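PDB 6TQP: 16L protein from Yaba-like disease virus, which probably blocks apoptosis of the infected host cell by binding the BH3 segments of pro-apoptotic proteins in a groove of its Bcl-2 fold. Local coordinates for residues A[59-71]-A[101-113]. Residues are numbered along the deposited sequence; the frame is centred on the assembly and turned at random.
Sequences KPNLSYICSLLKV and AIISLISMIVEMN
Leu62 sets its CD2 methyl over the Ala101-Leu105 turn of helix 96-113, against CB of Leu105, while its CD1 lies near CB of Ser104. Small side chains suit this place: Ala101 and Ser104 help make the hole that receives Leu62, completed by Leu105 and Met108, and the hydroxyl of Ser104 is hydrogen-bonded to the carbonyl of Cys51. Leu105 brings CD1 to 3.7 Å from CG2 of Ile65 and 3.8 Å from SG of Cys66, a knob set among Leu105, Met108, Ile109 and Met112; with CG trans to the backbone N (chi1 175°), its branched end swings toward helix 59-68. Met108 is itself a knob, lodged among Lys59, Leu62, Ser63 and Cys66. Its chain runs straight to SD and then bends at chi3 (-74°), which lays CE 3.6 Å from CB of Leu62 and SD 3.3 Å from the backbone N of Ser63. That N-H is already given to the carbonyl of Lys59, which also accepts from Ser63 OG, 3.0 Å away and above the carbonyl plane, so the serine can line an apolar hole. The next residue, Ile109, offers CG1 to SG of Cys66 and to CG1 of Val71, and its side chain crosses that of Leu69 at about a right angle, CD1 meeting CD1. Met112, more exposed, rests SD 3.8 Å from CB of Cys66 and beside CG2 of Val71. At Asn113 a water donates to the carbonyl O of Val71 (2.8 Å) and accepts from ND2 of Asn113, joining it to the Schellman motif that ends helix 38-68, where Lys70 has positive phi. Asn61, Tyr64, Ile65 and Leu68 meet the bound peptide. With no direct hydrogen bond across, the join, crossing at -65°, rests on fitted methyl and sulfur groups.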
loop_
_atom_site.group_PDB
_atom_site.type_symbol
_atom_site.label_atom_id
_atom_site.label_comp_id
_atom_site.label_asym_id
_atom_site.label_seq_id
_atom_site.Cartn_x
_atom_site.Cartn_y
_atom_site.Cartn_z
ATOM N N LYS A 59 3.862 -11.238 7.327
ATOM C CA LYS A 59 5.239 -10.852 7.033
ATOM C C LYS A 59 5.939 -11.829 6.097
ATOM O O LYS A 59 6.584 -11.371 5.143
ATOM C CB LYS A 59 6.023 -10.698 8.345
ATOM C CG LYS A 59 7.370 -10.008 8.178
ATOM C CD LYS A 59 7.998 -9.698 9.543
ATOM C CE LYS A 59 9.327 -8.965 9.401
ATOM N NZ LYS A 59 10.331 -9.775 8.662
ATOM N N PRO A 60 5.860 -13.153 6.292
ATOM C CA PRO A 60 6.537 -14.057 5.344
ATOM C C PRO A 60 5.992 -13.935 3.935
ATOM O O PRO A 60 6.743 -14.052 2.957
ATOM C CB PRO A 60 6.272 -15.451 5.932
ATOM C CG PRO A 60 5.815 -15.222 7.322
ATOM C CD PRO A 60 5.136 -13.903 7.332
ATOM N N ASN A 61 4.687 -13.697 3.810
ATOM C CA ASN A 61 4.071 -13.588 2.489
ATOM C C ASN A 61 4.542 -12.328 1.781
ATOM O O ASN A 61 4.826 -12.345 0.575
ATOM C CB ASN A 61 2.552 -13.586 2.635
ATOM C CG ASN A 61 2.056 -14.736 3.460
ATOM O OD1 ASN A 61 2.141 -14.724 4.700
ATOM N ND2 ASN A 61 1.540 -15.751 2.789
ATOM N N LEU A 62 4.617 -11.219 2.518
ATOM C CA LEU A 62 5.127 -9.982 1.947
ATOM C C LEU A 62 6.612 -10.088 1.629
ATOM O O LEU A 62 7.063 -9.588 0.593
ATOM C CB LEU A 62 4.884 -8.823 2.916
ATOM C CG LEU A 62 3.419 -8.471 3.185
ATOM C CD1 LEU A 62 3.301 -7.488 4.345
ATOM C CD2 LEU A 62 2.746 -7.881 1.967
ATOM N N SER A 63 7.392 -10.710 2.518
ATOM C CA SER A 63 8.818 -10.888 2.250
ATOM C C SER A 63 9.036 -11.732 1.005
ATOM O O SER A 63 9.981 -11.496 0.242
ATOM C CB SER A 63 9.520 -11.542 3.442
ATOM O OG SER A 63 9.430 -10.739 4.605
ATOM N N TYR A 64 8.182 -12.736 0.798
ATOM C CA TYR A 64 8.264 -13.553 -0.408
ATOM C C TYR A 64 8.034 -12.702 -1.650
ATOM O O TYR A 64 8.790 -12.779 -2.624
ATOM C CB TYR A 64 7.247 -14.687 -0.312
ATOM C CG TYR A 64 6.959 -15.422 -1.609
ATOM C CD1 TYR A 64 7.867 -16.329 -2.130
ATOM C CD2 TYR A 64 5.764 -15.235 -2.278
ATOM C CE1 TYR A 64 7.603 -17.002 -3.300
ATOM C CE2 TYR A 64 5.489 -15.903 -3.447
ATOM C CZ TYR A 64 6.408 -16.793 -3.952
ATOM O OH TYR A 64 6.132 -17.468 -5.122
ATOM N N ILE A 65 7.003 -11.859 -1.623
ATOM C CA ILE A 65 6.748 -10.965 -2.746
ATOM C C ILE A 65 7.971 -10.096 -3.008
ATOM O O ILE A 65 8.413 -9.932 -4.153
ATOM C CB ILE A 65 5.501 -10.113 -2.466
ATOM C CG1 ILE A 65 4.269 -11.023 -2.405
ATOM C CG2 ILE A 65 5.337 -9.016 -3.530
ATOM C CD1 ILE A 65 3.025 -10.328 -1.889
ATOM N N CYS A 66 8.534 -9.522 -1.944
ATOM C CA CYS A 66 9.711 -8.682 -2.098
ATOM C C CYS A 66 10.872 -9.456 -2.707
ATOM O O CYS A 66 11.686 -8.887 -3.444
ATOM C CB CYS A 66 10.109 -8.100 -0.741
ATOM S SG CYS A 66 8.922 -6.894 -0.085
ATOM N N SER A 67 10.990 -10.747 -2.387
ATOM C CA SER A 67 12.012 -11.566 -3.035
ATOM C C SER A 67 11.741 -11.668 -4.529
ATOM O O SER A 67 12.656 -11.540 -5.351
ATOM C CB SER A 67 12.066 -12.965 -2.418
ATOM O OG SER A 67 12.995 -13.772 -3.113
ATOM N N LEU A 68 10.487 -11.904 -4.901
ATOM C CA LEU A 68 10.153 -11.940 -6.319
ATOM C C LEU A 68 10.480 -10.612 -6.986
ATOM O O LEU A 68 11.036 -10.584 -8.090
ATOM C CB LEU A 68 8.674 -12.268 -6.508
ATOM C CG LEU A 68 8.187 -13.625 -6.015
ATOM C CD1 LEU A 68 6.688 -13.753 -6.299
ATOM C CD2 LEU A 68 8.947 -14.759 -6.667
ATOM N N LEU A 69 10.145 -9.500 -6.326
ATOM C CA LEU A 69 10.350 -8.169 -6.890
ATOM C C LEU A 69 11.809 -7.733 -6.878
ATOM O O LEU A 69 12.115 -6.652 -7.397
ATOM C CB LEU A 69 9.525 -7.139 -6.118
ATOM C CG LEU A 69 8.016 -7.343 -6.105
ATOM C CD1 LEU A 69 7.383 -6.412 -5.083
ATOM C CD2 LEU A 69 7.459 -7.097 -7.485
ATOM N N LYS A 70 12.702 -8.526 -6.287
ATOM C CA LYS A 70 14.129 -8.188 -6.206
ATOM C C LYS A 70 14.331 -6.810 -5.573
ATOM O O LYS A 70 15.063 -5.963 -6.090
ATOM C CB LYS A 70 14.775 -8.252 -7.590
ATOM C CG LYS A 70 14.490 -9.548 -8.347
ATOM C CD LYS A 70 14.794 -9.422 -9.841
ATOM C CE LYS A 70 16.283 -9.417 -10.115
ATOM N NZ LYS A 70 16.908 -10.727 -9.779
ATOM N N VAL A 71 13.698 -6.598 -4.418
ATOM C CA VAL A 71 13.709 -5.276 -3.795
ATOM C C VAL A 71 15.099 -4.845 -3.371
ATOM O O VAL A 71 15.299 -3.673 -3.031
ATOM C CB VAL A 71 12.780 -5.228 -2.571
ATOM C CG1 VAL A 71 11.352 -5.511 -2.989
ATOM C CG2 VAL A 71 13.281 -6.194 -1.489
ATOM N N ALA A 101 -3.409 -4.441 1.626
ATOM C CA ALA A 101 -2.251 -5.323 1.578
ATOM C C ALA A 101 -1.106 -4.680 0.810
ATOM O O ALA A 101 0.061 -4.815 1.197
ATOM C CB ALA A 101 -2.622 -6.661 0.949
ATOM N N ILE A 102 -1.413 -3.966 -0.276
ATOM C CA ILE A 102 -0.345 -3.346 -1.060
ATOM C C ILE A 102 0.320 -2.217 -0.266
ATOM O O ILE A 102 1.536 -2.005 -0.364
ATOM C CB ILE A 102 -0.883 -2.867 -2.419
ATOM C CG1 ILE A 102 -1.162 -4.090 -3.300
ATOM C CG2 ILE A 102 0.116 -1.941 -3.098
ATOM C CD1 ILE A 102 -1.900 -3.774 -4.588
ATOM N N ILE A 103 -0.447 -1.467 0.523
ATOM C CA ILE A 103 0.187 -0.441 1.357
ATOM C C ILE A 103 1.178 -1.094 2.308
ATOM O O ILE A 103 2.297 -0.608 2.493
ATOM C CB ILE A 103 -0.868 0.382 2.116
ATOM C CG1 ILE A 103 -1.736 1.141 1.114
ATOM C CG2 ILE A 103 -0.195 1.353 3.113
ATOM C CD1 ILE A 103 -2.970 1.784 1.729
ATOM N N SER A 104 0.794 -2.224 2.901
ATOM C CA SER A 104 1.727 -2.940 3.763
ATOM C C SER A 104 2.943 -3.418 2.980
ATOM O O SER A 104 4.067 -3.407 3.492
ATOM C CB SER A 104 1.036 -4.126 4.433
ATOM O OG SER A 104 -0.041 -3.700 5.241
ATOM N N LEU A 105 2.732 -3.877 1.746
ATOM C CA LEU A 105 3.846 -4.328 0.921
ATOM C C LEU A 105 4.840 -3.196 0.679
ATOM O O LEU A 105 6.058 -3.376 0.816
ATOM C CB LEU A 105 3.308 -4.873 -0.409
ATOM C CG LEU A 105 4.383 -5.261 -1.424
ATOM C CD1 LEU A 105 5.225 -6.425 -0.927
ATOM C CD2 LEU A 105 3.721 -5.568 -2.744
ATOM N N ILE A 106 4.338 -2.012 0.321
ATOM C CA ILE A 106 5.217 -0.857 0.101
ATOM C C ILE A 106 5.988 -0.537 1.368
ATOM O O ILE A 106 7.189 -0.234 1.320
ATOM C CB ILE A 106 4.400 0.364 -0.369
ATOM C CG1 ILE A 106 3.665 0.067 -1.673
ATOM C CG2 ILE A 106 5.291 1.600 -0.593
ATOM C CD1 ILE A 106 2.533 0.991 -1.898
ATOM N N SER A 107 5.323 -0.606 2.524
ATOM C CA SER A 107 6.029 -0.350 3.784
ATOM C C SER A 107 7.223 -1.276 3.933
ATOM O O SER A 107 8.326 -0.842 4.296
ATOM C CB SER A 107 5.082 -0.523 4.971
ATOM O OG SER A 107 4.068 0.456 4.934
ATOM N N MET A 108 7.024 -2.567 3.658
ATOM C CA MET A 108 8.138 -3.501 3.749
ATOM C C MET A 108 9.214 -3.189 2.718
ATOM O O MET A 108 10.406 -3.244 3.032
ATOM C CB MET A 108 7.657 -4.932 3.569
ATOM C CG MET A 108 8.806 -5.928 3.638
ATOM S SD MET A 108 8.224 -7.613 3.460
ATOM C CE MET A 108 7.496 -7.764 5.090
ATOM N N ILE A 109 8.821 -2.894 1.475
ATOM C CA ILE A 109 9.815 -2.570 0.448
ATOM C C ILE A 109 10.712 -1.449 0.939
ATOM O O ILE A 109 11.944 -1.522 0.854
ATOM C CB ILE A 109 9.126 -2.197 -0.877
ATOM C CG1 ILE A 109 8.367 -3.403 -1.426
ATOM C CG2 ILE A 109 10.164 -1.728 -1.920
ATOM C CD1 ILE A 109 7.524 -3.105 -2.651
ATOM N N VAL A 110 10.096 -0.401 1.484
ATOM C CA VAL A 110 10.843 0.759 1.953
ATOM C C VAL A 110 11.742 0.377 3.121
ATOM O O VAL A 110 12.903 0.805 3.205
ATOM C CB VAL A 110 9.850 1.877 2.317
ATOM C CG1 VAL A 110 10.417 2.836 3.317
ATOM C CG2 VAL A 110 9.406 2.616 1.047
ATOM N N GLU A 111 11.219 -0.431 4.048
ATOM C CA GLU A 111 12.023 -0.851 5.191
ATOM C C GLU A 111 13.181 -1.744 4.761
ATOM O O GLU A 111 14.241 -1.728 5.395
ATOM C CB GLU A 111 11.143 -1.567 6.216
ATOM C CG GLU A 111 10.174 -0.636 6.951
ATOM C CD GLU A 111 9.316 -1.360 7.975
ATOM O OE1 GLU A 111 9.321 -2.610 7.986
ATOM O OE2 GLU A 111 8.638 -0.675 8.770
ATOM N N MET A 112 13.006 -2.518 3.689
ATOM C CA MET A 112 14.076 -3.399 3.227
ATOM C C MET A 112 15.142 -2.636 2.449
ATOM O O MET A 112 16.329 -2.711 2.780
ATOM C CB MET A 112 13.497 -4.521 2.367
ATOM C CG MET A 112 12.824 -5.594 3.174
ATOM S SD MET A 112 12.207 -6.925 2.146
ATOM C CE MET A 112 11.758 -8.127 3.401
ATOM N N ASN A 113 14.744 -1.905 1.408
ATOM C CA ASN A 113 15.712 -1.262 0.528
ATOM C C ASN A 113 16.276 0.047 1.100
ATOM O O ASN A 113 16.988 0.758 0.385
ATOM C CB ASN A 113 15.089 -1.034 -0.865
ATOM C CG ASN A 113 14.060 0.086 -0.894
ATOM O OD1 ASN A 113 13.914 0.847 0.060
ATOM N ND2 ASN A 113 13.353 0.199 -2.017
HETATM O O HOH W 1 14.096 -1.631 -4.452
#